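Local coordinates for protein succinate dehydrogenase subunit A (Mycolicibacterium smegmatis MC2 51, PDB 6LUM) that probably oxidises succinate to fumarate as the FAD-carrying flavoprotein subunit of a membrane-associated succinate dehydrogenase complex, at residues 12-24 and 144-158. Residues are numbered along the deposited sequence; the frame is centred on the assembly and turned at random.
Sequences VGAGGAGMRAAVE and LQTLYQNCVKHDVEF. With FAD (flavin-adenine dinucleotide), chain Y.
Met19 fits as a knob into a hole formed by Leu144, Leu147, Tyr148 and Cys151, where helix 16-24 runs alongside helix 144-153 in the same sense, their axes 32° apart and 9.3 Å at closest approach. Its CB meets Leu147 CB at 4.0 Å. A bend at chi3 (-60°) carries the terminal methyl back toward Leu144, crossing that side chain at about a right angle, with CE 3.5 Å from Leu144 CD1. The sulfur lies 5.1 Å from the centroid of the Tyr148 ring, near its plane, in an edge-on Met-aromatic contact; toward the Phe158 ring it approaches obliquely, well off the ring normal, with Met19 CG at that ring's edge. Shortening Met19 to an alanine would remove the thioether, and the hole between Leu144 and Tyr148 would probably be left unfilled, with both rings losing their sulfur contact.

At the phosphate end Leu147 CD1 lies 3.7 Å from Gly16 O. Further along, Val23 CG2 rests on Cys151 SG (3.7 Å) and beside Asn150 CB. Packing is sparser where helix 144-153 ends in a Schellman motif: Val156 reaches Ala22 only at 4.4 Å between CG1 and CB, and the exposed His154 stays farther off.

The glycine-rich turn fits the GxGxxG pattern of Rossmann-type dinucleotide-binding folds. It leads into the helix N-terminus, where Ala17 N donates a nearly straight 2.9 Å hydrogen bond to FAD O1P. Helix 399-421 packs against Ala17 and Arg20, while Met100 of helix 80-100 touches Leu147. Strand 31-35, between strands 9-12 and 157-160 in the parallel sheet, meets Ala14 and Phe158 through Val33, and a subunit B chain packs on Tyr148 and Val152.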
ATOM      1  N   VAL D  12       8.617 -31.685   2.422  1.00  5.94           N
ATOM      2  CA  VAL D  12       9.955 -32.063   2.845  1.00  5.94           C
ATOM      3  C   VAL D  12      10.832 -32.056   1.602  1.00  5.94           C
ATOM      4  O   VAL D  12      10.877 -33.033   0.856  1.00  5.94           O
ATOM      5  CB  VAL D  12       9.969 -33.422   3.538  1.00  5.94           C
ATOM      6  CG1 VAL D  12      11.360 -33.774   3.952  1.00  5.94           C
ATOM      7  CG2 VAL D  12       9.075 -33.388   4.726  1.00  5.94           C
ATOM      8  N   GLY D  13      11.534 -30.961   1.376  1.00  4.18           N
ATOM      9  CA  GLY D  13      12.298 -30.808   0.168  1.00  4.18           C
ATOM     10  C   GLY D  13      11.946 -29.522  -0.526  1.00  4.18           C
ATOM     11  O   GLY D  13      10.773 -29.183  -0.645  1.00  4.18           O
ATOM     12  N   ALA D  14      12.940 -28.785  -0.986  1.00  5.39           N
ATOM     13  CA  ALA D  14      12.712 -27.519  -1.659  1.00  5.39           C
ATOM     14  C   ALA D  14      13.462 -27.479  -2.968  1.00  5.39           C
ATOM     15  O   ALA D  14      14.140 -26.510  -3.294  1.00  5.39           O
ATOM     16  CB  ALA D  14      13.116 -26.351  -0.778  1.00  5.39           C
ATOM     17  N   GLY D  15      13.366 -28.542  -3.734  1.00  7.41           N
ATOM     18  CA  GLY D  15      13.914 -28.585  -5.068  1.00  7.41           C
ATOM     19  C   GLY D  15      12.879 -28.169  -6.074  1.00  7.41           C
ATOM     20  O   GLY D  15      11.992 -27.365  -5.789  1.00  7.41           O
ATOM     21  N   GLY D  16      12.968 -28.741  -7.261  1.00  7.02           N
ATOM     22  CA  GLY D  16      11.974 -28.470  -8.272  1.00  7.02           C
ATOM     23  C   GLY D  16      10.585 -28.878  -7.846  1.00  7.02           C
ATOM     24  O   GLY D  16       9.686 -28.040  -7.780  1.00  7.02           O
ATOM     25  N   ALA D  17      10.401 -30.159  -7.534  1.00  7.18           N
ATOM     26  CA  ALA D  17       9.074 -30.641  -7.179  1.00  7.18           C
ATOM     27  C   ALA D  17       8.588 -30.029  -5.880  1.00  7.18           C
ATOM     28  O   ALA D  17       7.412 -29.684  -5.756  1.00  7.18           O
ATOM     29  CB  ALA D  17       9.082 -32.157  -7.083  1.00  7.18           C
ATOM     30  N   GLY D  18       9.476 -29.865  -4.907  1.00  6.93           N
ATOM     31  CA  GLY D  18       9.060 -29.314  -3.631  1.00  6.93           C
ATOM     32  C   GLY D  18       8.634 -27.866  -3.728  1.00  6.93           C
ATOM     33  O   GLY D  18       7.608 -27.476  -3.180  1.00  6.93           O
ATOM     34  N   MET D  19       9.405 -27.049  -4.431  1.00  8.66           N
ATOM     35  CA  MET D  19       9.023 -25.655  -4.551  1.00  8.66           C
ATOM     36  C   MET D  19       7.869 -25.451  -5.517  1.00  8.66           C
ATOM     37  O   MET D  19       7.119 -24.489  -5.363  1.00  8.66           O
ATOM     38  CB  MET D  19      10.224 -24.811  -4.953  1.00  8.66           C
ATOM     39  CG  MET D  19      10.962 -24.276  -3.750  1.00  8.66           C
ATOM     40  SD  MET D  19      12.118 -22.973  -4.114  1.00  8.66           S
ATOM     41  CE  MET D  19      13.200 -23.816  -5.235  1.00  8.66           C
ATOM     42  N   ARG D  20       7.657 -26.367  -6.459  1.00 12.35           N
ATOM     43  CA  ARG D  20       6.449 -26.317  -7.273  1.00 12.35           C
ATOM     44  C   ARG D  20       5.207 -26.610  -6.434  1.00 12.35           C
ATOM     45  O   ARG D  20       4.225 -25.852  -6.457  1.00 12.35           O
ATOM     46  CB  ARG D  20       6.589 -27.303  -8.422  1.00 12.35           C
ATOM     47  CG  ARG D  20       5.478 -27.265  -9.391  1.00 12.35           C
ATOM     48  CD  ARG D  20       5.175 -25.858  -9.779  1.00 12.35           C
ATOM     49  NE  ARG D  20       4.399 -25.803 -11.001  1.00 12.35           N
ATOM     50  CZ  ARG D  20       3.609 -24.794 -11.323  1.00 12.35           C
ATOM     51  NH1 ARG D  20       2.942 -24.816 -12.463  1.00 12.35           N
ATOM     52  NH2 ARG D  20       3.468 -23.778 -10.495  1.00 12.35           N
ATOM     53  N   ALA D  21       5.239 -27.703  -5.675  1.00 11.03           N
ATOM     54  CA  ALA D  21       4.143 -28.004  -4.768  1.00 11.03           C
ATOM     55  C   ALA D  21       3.931 -26.895  -3.755  1.00 11.03           C
ATOM     56  O   ALA D  21       2.801 -26.661  -3.334  1.00 11.03           O
ATOM     57  CB  ALA D  21       4.401 -29.321  -4.053  1.00 11.03           C
ATOM     58  N   ALA D  22       4.989 -26.204  -3.346  1.00 11.98           N
ATOM     59  CA  ALA D  22       4.804 -25.104  -2.410  1.00 11.98           C
ATOM     60  C   ALA D  22       4.154 -23.908  -3.070  1.00 11.98           C
ATOM     61  O   ALA D  22       3.279 -23.287  -2.468  1.00 11.98           O
ATOM     62  CB  ALA D  22       6.137 -24.694  -1.796  1.00 11.98           C
ATOM     63  N   VAL D  23       4.563 -23.569  -4.292  1.00 19.00           N
ATOM     64  CA  VAL D  23       3.886 -22.513  -5.038  1.00 19.00           C
ATOM     65  C   VAL D  23       2.395 -22.784  -5.094  1.00 19.00           C
ATOM     66  O   VAL D  23       1.574 -21.875  -4.923  1.00 19.00           O
ATOM     67  CB  VAL D  23       4.483 -22.389  -6.450  1.00 19.00           C
ATOM     68  CG1 VAL D  23       3.571 -21.603  -7.325  1.00 19.00           C
ATOM     69  CG2 VAL D  23       5.822 -21.725  -6.398  1.00 19.00           C
ATOM     70  N   GLU D  24       2.015 -24.044  -5.313  1.00 26.10           N
ATOM     71  CA  GLU D  24       0.591 -24.350  -5.441  1.00 26.10           C
ATOM     72  C   GLU D  24      -0.116 -24.353  -4.090  1.00 26.10           C
ATOM     73  O   GLU D  24      -1.118 -23.662  -3.906  1.00 26.10           O
ATOM     74  CB  GLU D  24       0.400 -25.677  -6.162  1.00 26.10           C
ATOM     75  CG  GLU D  24       0.866 -25.602  -7.588  1.00 26.10           C
ATOM     76  CD  GLU D  24       0.070 -24.609  -8.410  1.00 26.10           C
ATOM     77  OE1 GLU D  24      -1.140 -24.448  -8.156  1.00 26.10           O
ATOM     78  OE2 GLU D  24       0.658 -23.980  -9.313  1.00 26.10           O
ATOM     79  N   LEU D 144      14.703 -23.419 -11.180  1.00  7.38           N
ATOM     80  CA  LEU D 144      14.835 -23.302  -9.734  1.00  7.38           C
ATOM     81  C   LEU D 144      14.746 -21.855  -9.278  1.00  7.38           C
ATOM     82  O   LEU D 144      14.082 -21.554  -8.283  1.00  7.38           O
ATOM     83  CB  LEU D 144      16.157 -23.919  -9.301  1.00  7.38           C
ATOM     84  CG  LEU D 144      16.361 -24.469  -7.900  1.00  7.38           C
ATOM     85  CD1 LEU D 144      15.303 -25.448  -7.563  1.00  7.38           C
ATOM     86  CD2 LEU D 144      17.690 -25.132  -7.876  1.00  7.38           C
ATOM     87  N   GLN D 145      15.406 -20.941  -9.986  1.00  4.35           N
ATOM     88  CA  GLN D 145      15.320 -19.535  -9.616  1.00  4.35           C
ATOM     89  C   GLN D 145      13.902 -19.015  -9.750  1.00  4.35           C
ATOM     90  O   GLN D 145      13.444 -18.247  -8.910  1.00  4.35           O
ATOM     91  CB  GLN D 145      16.262 -18.703 -10.469  1.00  4.35           C
ATOM     92  CG  GLN D 145      17.715 -18.965 -10.228  1.00  4.35           C
ATOM     93  CD  GLN D 145      18.237 -18.295  -8.988  1.00  4.35           C
ATOM     94  OE1 GLN D 145      17.781 -17.221  -8.613  1.00  4.35           O
ATOM     95  NE2 GLN D 145      19.205 -18.928  -8.340  1.00  4.35           N
ATOM     96  N   THR D 146      13.191 -19.417 -10.799  1.00  7.36           N
ATOM     97  CA  THR D 146      11.824 -18.947 -10.995  1.00  7.36           C
ATOM     98  C   THR D 146      10.905 -19.445  -9.892  1.00  7.36           C
ATOM     99  O   THR D 146      10.104 -18.681  -9.339  1.00  7.36           O
ATOM    100  CB  THR D 146      11.321 -19.403 -12.349  1.00  7.36           C
ATOM    101  OG1 THR D 146      12.151 -18.841 -13.364  1.00  7.36           O
ATOM    102  CG2 THR D 146       9.920 -18.954 -12.547  1.00  7.36           C
ATOM    103  N   LEU D 147      11.013 -20.727  -9.551  1.00  6.98           N
ATOM    104  CA  LEU D 147      10.182 -21.269  -8.488  1.00  6.98           C
ATOM    105  C   LEU D 147      10.510 -20.622  -7.152  1.00  6.98           C
ATOM    106  O   LEU D 147       9.611 -20.346  -6.354  1.00  6.98           O
ATOM    107  CB  LEU D 147      10.352 -22.779  -8.423  1.00  6.98           C
ATOM    108  CG  LEU D 147       9.889 -23.467  -9.699  1.00  6.98           C
ATOM    109  CD1 LEU D 147      10.266 -24.911  -9.688  1.00  6.98           C
ATOM    110  CD2 LEU D 147       8.410 -23.317  -9.843  1.00  6.98           C
ATOM    111  N   TYR D 148      11.788 -20.336  -6.901  1.00  7.10           N
ATOM    112  CA  TYR D 148      12.150 -19.705  -5.639  1.00  7.10           C
ATOM    113  C   TYR D 148      11.679 -18.264  -5.580  1.00  7.10           C
ATOM    114  O   TYR D 148      11.236 -17.797  -4.531  1.00  7.10           O
ATOM    115  CB  TYR D 148      13.653 -19.774  -5.424  1.00  7.10           C
ATOM    116  CG  TYR D 148      14.081 -19.163  -4.125  1.00  7.10           C
ATOM    117  CD1 TYR D 148      13.485 -19.535  -2.940  1.00  7.10           C
ATOM    118  CD2 TYR D 148      15.071 -18.210  -4.082  1.00  7.10           C
ATOM    119  CE1 TYR D 148      13.864 -18.981  -1.760  1.00  7.10           C
ATOM    120  CE2 TYR D 148      15.451 -17.648  -2.903  1.00  7.10           C
ATOM    121  CZ  TYR D 148      14.844 -18.037  -1.747  1.00  7.10           C
ATOM    122  OH  TYR D 148      15.230 -17.476  -0.564  1.00  7.10           O
ATOM    123  N   GLN D 149      11.765 -17.538  -6.690  1.00  8.97           N
ATOM    124  CA  GLN D 149      11.264 -16.173  -6.714  1.00  8.97           C
ATOM    125  C   GLN D 149       9.764 -16.131  -6.505  1.00  8.97           C
ATOM    126  O   GLN D 149       9.251 -15.210  -5.871  1.00  8.97           O
ATOM    127  CB  GLN D 149      11.636 -15.507  -8.030  1.00  8.97           C
ATOM    128  CG  GLN D 149      13.111 -15.304  -8.204  1.00  8.97           C
ATOM    129  CD  GLN D 149      13.496 -15.116  -9.638  1.00  8.97           C
ATOM    130  OE1 GLN D 149      12.654 -15.147 -10.524  1.00  8.97           O
ATOM    131  NE2 GLN D 149      14.776 -14.915  -9.881  1.00  8.97           N
ATOM    132  N   ASN D 150       9.041 -17.132  -7.001  1.00  9.39           N
ATOM    133  CA  ASN D 150       7.607 -17.172  -6.740  1.00  9.39           C
ATOM    134  C   ASN D 150       7.302 -17.525  -5.293  1.00  9.39           C
ATOM    135  O   ASN D 150       6.360 -16.988  -4.704  1.00  9.39           O
ATOM    136  CB  ASN D 150       6.941 -18.154  -7.674  1.00  9.39           C
ATOM    137  CG  ASN D 150       6.545 -17.519  -8.946  1.00  9.39           C
ATOM    138  OD1 ASN D 150       5.416 -17.070  -9.093  1.00  9.39           O
ATOM    139  ND2 ASN D 150       7.474 -17.440  -9.878  1.00  9.39           N
ATOM    140  N   CYS D 151       8.071 -18.437  -4.705  1.00  9.95           N
ATOM    141  CA  CYS D 151       7.891 -18.722  -3.288  1.00  9.95           C
ATOM    142  C   CYS D 151       8.228 -17.513  -2.428  1.00  9.95           C
ATOM    143  O   CYS D 151       7.674 -17.355  -1.341  1.00  9.95           O
ATOM    144  CB  CYS D 151       8.738 -19.921  -2.880  1.00  9.95           C
ATOM    145  SG  CYS D 151       8.145 -21.492  -3.501  1.00  9.95           S
ATOM    146  N   VAL D 152       9.134 -16.655  -2.890  1.00  7.72           N
ATOM    147  CA  VAL D 152       9.404 -15.401  -2.194  1.00  7.72           C
ATOM    148  C   VAL D 152       8.254 -14.424  -2.382  1.00  7.72           C
ATOM    149  O   VAL D 152       7.879 -13.702  -1.453  1.00  7.72           O
ATOM    150  CB  VAL D 152      10.737 -14.802  -2.672  1.00  7.72           C
ATOM    151  CG1 VAL D 152      10.893 -13.393  -2.179  1.00  7.72           C
ATOM    152  CG2 VAL D 152      11.880 -15.627  -2.170  1.00  7.72           C
ATOM    153  N   LYS D 153       7.678 -14.381  -3.582  1.00 10.76           N
ATOM    154  CA  LYS D 153       6.541 -13.503  -3.830  1.00 10.76           C
ATOM    155  C   LYS D 153       5.370 -13.848  -2.927  1.00 10.76           C
ATOM    156  O   LYS D 153       4.811 -12.975  -2.258  1.00 10.76           O
ATOM    157  CB  LYS D 153       6.121 -13.593  -5.290  1.00 10.76           C
ATOM    158  CG  LYS D 153       4.752 -13.053  -5.537  1.00 10.76           C
ATOM    159  CD  LYS D 153       4.603 -12.549  -6.946  1.00 10.76           C
ATOM    160  CE  LYS D 153       5.235 -13.497  -7.927  1.00 10.76           C
ATOM    161  NZ  LYS D 153       4.956 -13.098  -9.327  1.00 10.76           N
ATOM    162  N   HIS D 154       4.985 -15.121  -2.893  1.00 14.75           N
ATOM    163  CA  HIS D 154       3.856 -15.557  -2.085  1.00 14.75           C
ATOM    164  C   HIS D 154       4.212 -15.776  -0.626  1.00 14.75           C
ATOM    165  O   HIS D 154       3.361 -16.242   0.132  1.00 14.75           O
ATOM    166  CB  HIS D 154       3.264 -16.838  -2.661  1.00 14.75           C
ATOM    167  CG  HIS D 154       2.804 -16.702  -4.074  1.00 14.75           C
ATOM    168  ND1 HIS D 154       2.046 -15.640  -4.507  1.00 14.75           N
ATOM    169  CD2 HIS D 154       2.995 -17.494  -5.153  1.00 14.75           C
ATOM    170  CE1 HIS D 154       1.794 -15.779  -5.795  1.00 14.75           C
ATOM    171  NE2 HIS D 154       2.358 -16.896  -6.211  1.00 14.75           N
ATOM    172  N   ASP D 155       5.440 -15.474  -0.222  1.00 17.71           N
ATOM    173  CA  ASP D 155       5.854 -15.507   1.178  1.00 17.71           C
ATOM    174  C   ASP D 155       5.637 -16.886   1.799  1.00 17.71           C
ATOM    175  O   ASP D 155       4.855 -17.062   2.732  1.00 17.71           O
ATOM    176  CB  ASP D 155       5.129 -14.426   1.978  1.00 17.71           C
ATOM    177  CG  ASP D 155       5.835 -14.087   3.268  1.00 17.71           C
ATOM    178  OD1 ASP D 155       5.920 -12.885   3.597  1.00 17.71           O
ATOM    179  OD2 ASP D 155       6.307 -15.015   3.955  1.00 17.71           O
ATOM    180  N   VAL D 156       6.350 -17.865   1.270  1.00 11.70           N
ATOM    181  CA  VAL D 156       6.324 -19.209   1.827  1.00 11.70           C
ATOM    182  C   VAL D 156       7.284 -19.277   3.004  1.00 11.70           C
ATOM    183  O   VAL D 156       8.321 -18.610   3.022  1.00 11.70           O
ATOM    184  CB  VAL D 156       6.671 -20.242   0.740  1.00 11.70           C
ATOM    185  CG1 VAL D 156       6.780 -21.618   1.323  1.00 11.70           C
ATOM    186  CG2 VAL D 156       5.619 -20.226  -0.331  1.00 11.70           C
ATOM    187  N   GLU D 157       6.927 -20.065   4.015  1.00  9.50           N
ATOM    188  CA  GLU D 157       7.793 -20.269   5.165  1.00  9.50           C
ATOM    189  C   GLU D 157       8.786 -21.371   4.849  1.00  9.50           C
ATOM    190  O   GLU D 157       8.389 -22.475   4.475  1.00  9.50           O
ATOM    191  CB  GLU D 157       6.975 -20.628   6.399  1.00  9.50           C
ATOM    192  N   PHE D 158      10.071 -21.075   4.994  1.00  8.79           N
ATOM    193  CA  PHE D 158      11.139 -22.022   4.721  1.00  8.79           C
ATOM    194  C   PHE D 158      11.874 -22.320   6.012  1.00  8.79           C
ATOM    195  O   PHE D 158      12.213 -21.403   6.759  1.00  8.79           O
ATOM    196  CB  PHE D 158      12.121 -21.474   3.695  1.00  8.79           C
ATOM    197  CG  PHE D 158      11.721 -21.711   2.285  1.00  8.79           C
ATOM    198  CD1 PHE D 158      11.824 -22.955   1.731  1.00  8.79           C
ATOM    199  CD2 PHE D 158      11.260 -20.682   1.510  1.00  8.79           C
ATOM    200  CE1 PHE D 158      11.462 -23.167   0.442  1.00  8.79           C
ATOM    201  CE2 PHE D 158      10.901 -20.893   0.225  1.00  8.79           C
ATOM    202  CZ  PHE D 158      11.002 -22.135  -0.310  1.00  8.79           C
TER
HETATM  203  PA  FAD Y 700      16.140 -32.416  -6.029  1.00 47.92           P
HETATM  204  O1A FAD Y 700      16.138 -31.153  -6.855  1.00 60.35           O
HETATM  205  O2A FAD Y 700      16.984 -33.593  -6.454  1.00 49.78           O
HETATM  206  O5B FAD Y 700      16.542 -32.029  -4.519  1.00 56.78           O
HETATM  207  C5B FAD Y 700      15.818 -32.567  -3.413  1.00 44.11           C
HETATM  208  C4B FAD Y 700      15.481 -31.449  -2.437  1.00 52.81           C
HETATM  209  O4B FAD Y 700      14.821 -31.988  -1.289  1.00 51.81           O
HETATM  210  C3B FAD Y 700      16.737 -30.735  -1.961  1.00 50.05           C
HETATM  211  O3B FAD Y 700      16.729 -29.379  -2.426  1.00 55.52           O
HETATM  212  C2B FAD Y 700      16.732 -30.837  -0.441  1.00 47.82           C
HETATM  213  O2B FAD Y 700      16.729 -29.556   0.202  1.00 66.09           O
HETATM  214  C1B FAD Y 700      15.467 -31.599  -0.073  1.00 53.66           C
HETATM  215  N9A FAD Y 700      15.820 -32.802   0.722  1.00 52.69           N
HETATM  216  C8A FAD Y 700      16.385 -33.926   0.242  1.00 42.11           C
HETATM  217  N7A FAD Y 700      16.577 -34.837   1.230  1.00 48.96           N
HETATM  218  C5A FAD Y 700      16.126 -34.293   2.376  1.00 47.12           C
HETATM  219  C6A FAD Y 700      16.030 -34.714   3.794  1.00 47.41           C
HETATM  220  N6A FAD Y 700      16.464 -35.932   4.194  1.00 50.65           N
HETATM  221  N1A FAD Y 700      15.492 -33.840   4.673  1.00 47.33           N
HETATM  222  C2A FAD Y 700      15.056 -32.626   4.289  1.00 51.28           C
HETATM  223  N3A FAD Y 700      15.113 -32.179   3.022  1.00 51.84           N
HETATM  224  C4A FAD Y 700      15.629 -32.951   2.035  1.00 48.04           C
HETATM  225  N1  FAD Y 700      16.754 -33.960 -15.743  1.00 62.94           N
HETATM  226  C2  FAD Y 700      16.296 -33.454 -16.916  1.00 63.04           C
HETATM  227  O2  FAD Y 700      15.087 -33.600 -17.200  1.00 56.25           O
HETATM  228  N3  FAD Y 700      17.088 -32.803 -17.786  1.00 65.67           N
HETATM  229  C4  FAD Y 700      18.392 -32.605 -17.556  1.00 65.21           C
HETATM  230  O4  FAD Y 700      19.103 -31.996 -18.385  1.00 66.69           O
HETATM  231  C4X FAD Y 700      18.973 -33.126 -16.296  1.00 60.33           C
HETATM  232  N5  FAD Y 700      20.280 -32.969 -15.988  1.00 60.90           N
HETATM  233  C5X FAD Y 700      20.781 -33.456 -14.830  1.00 55.02           C
HETATM  234  C6  FAD Y 700      22.129 -33.282 -14.534  1.00 53.65           C
HETATM  235  C7  FAD Y 700      22.652 -33.779 -13.345  1.00 50.56           C
HETATM  236  C7M FAD Y 700      24.112 -33.589 -13.029  1.00 49.65           C
HETATM  237  C8  FAD Y 700      21.772 -34.499 -12.387  1.00 47.62           C
HETATM  238  C8M FAD Y 700      22.342 -35.036 -11.101  1.00 42.14           C
HETATM  239  C9  FAD Y 700      20.424 -34.676 -12.678  1.00 49.32           C
HETATM  240  C9A FAD Y 700      19.901 -34.178 -13.866  1.00 54.45           C
HETATM  241  N10 FAD Y 700      18.536 -34.353 -14.168  1.00 55.67           N
HETATM  242  C10 FAD Y 700      18.048 -33.834 -15.381  1.00 57.06           C
HETATM  243  C1' FAD Y 700      17.647 -35.059 -13.242  1.00 52.27           C
HETATM  244  C2' FAD Y 700      16.587 -34.095 -12.719  1.00 57.37           C
HETATM  245  O2' FAD Y 700      17.205 -32.851 -12.369  1.00 60.89           O
HETATM  246  C3' FAD Y 700      15.878 -34.671 -11.499  1.00 54.68           C
HETATM  247  O3' FAD Y 700      14.858 -35.582 -11.926  1.00 59.71           O
HETATM  248  C4' FAD Y 700      15.252 -33.564 -10.659  1.00 52.15           C
HETATM  249  O4' FAD Y 700      16.187 -32.488 -10.520  1.00 56.02           O
HETATM  250  C5' FAD Y 700      14.860 -34.079  -9.279  1.00 53.37           C
HETATM  251  O5' FAD Y 700      14.715 -32.978  -8.384  1.00 50.83           O
HETATM  252  P   FAD Y 700      13.665 -33.046  -7.165  1.00 52.77           P
HETATM  253  O1P FAD Y 700      12.789 -31.818  -7.228  1.00 55.36           O
HETATM  254  O2P FAD Y 700      13.038 -34.419  -7.156  1.00 55.97           O
HETATM  255  O3P FAD Y 700      14.618 -32.919  -5.873  1.00 53.35           O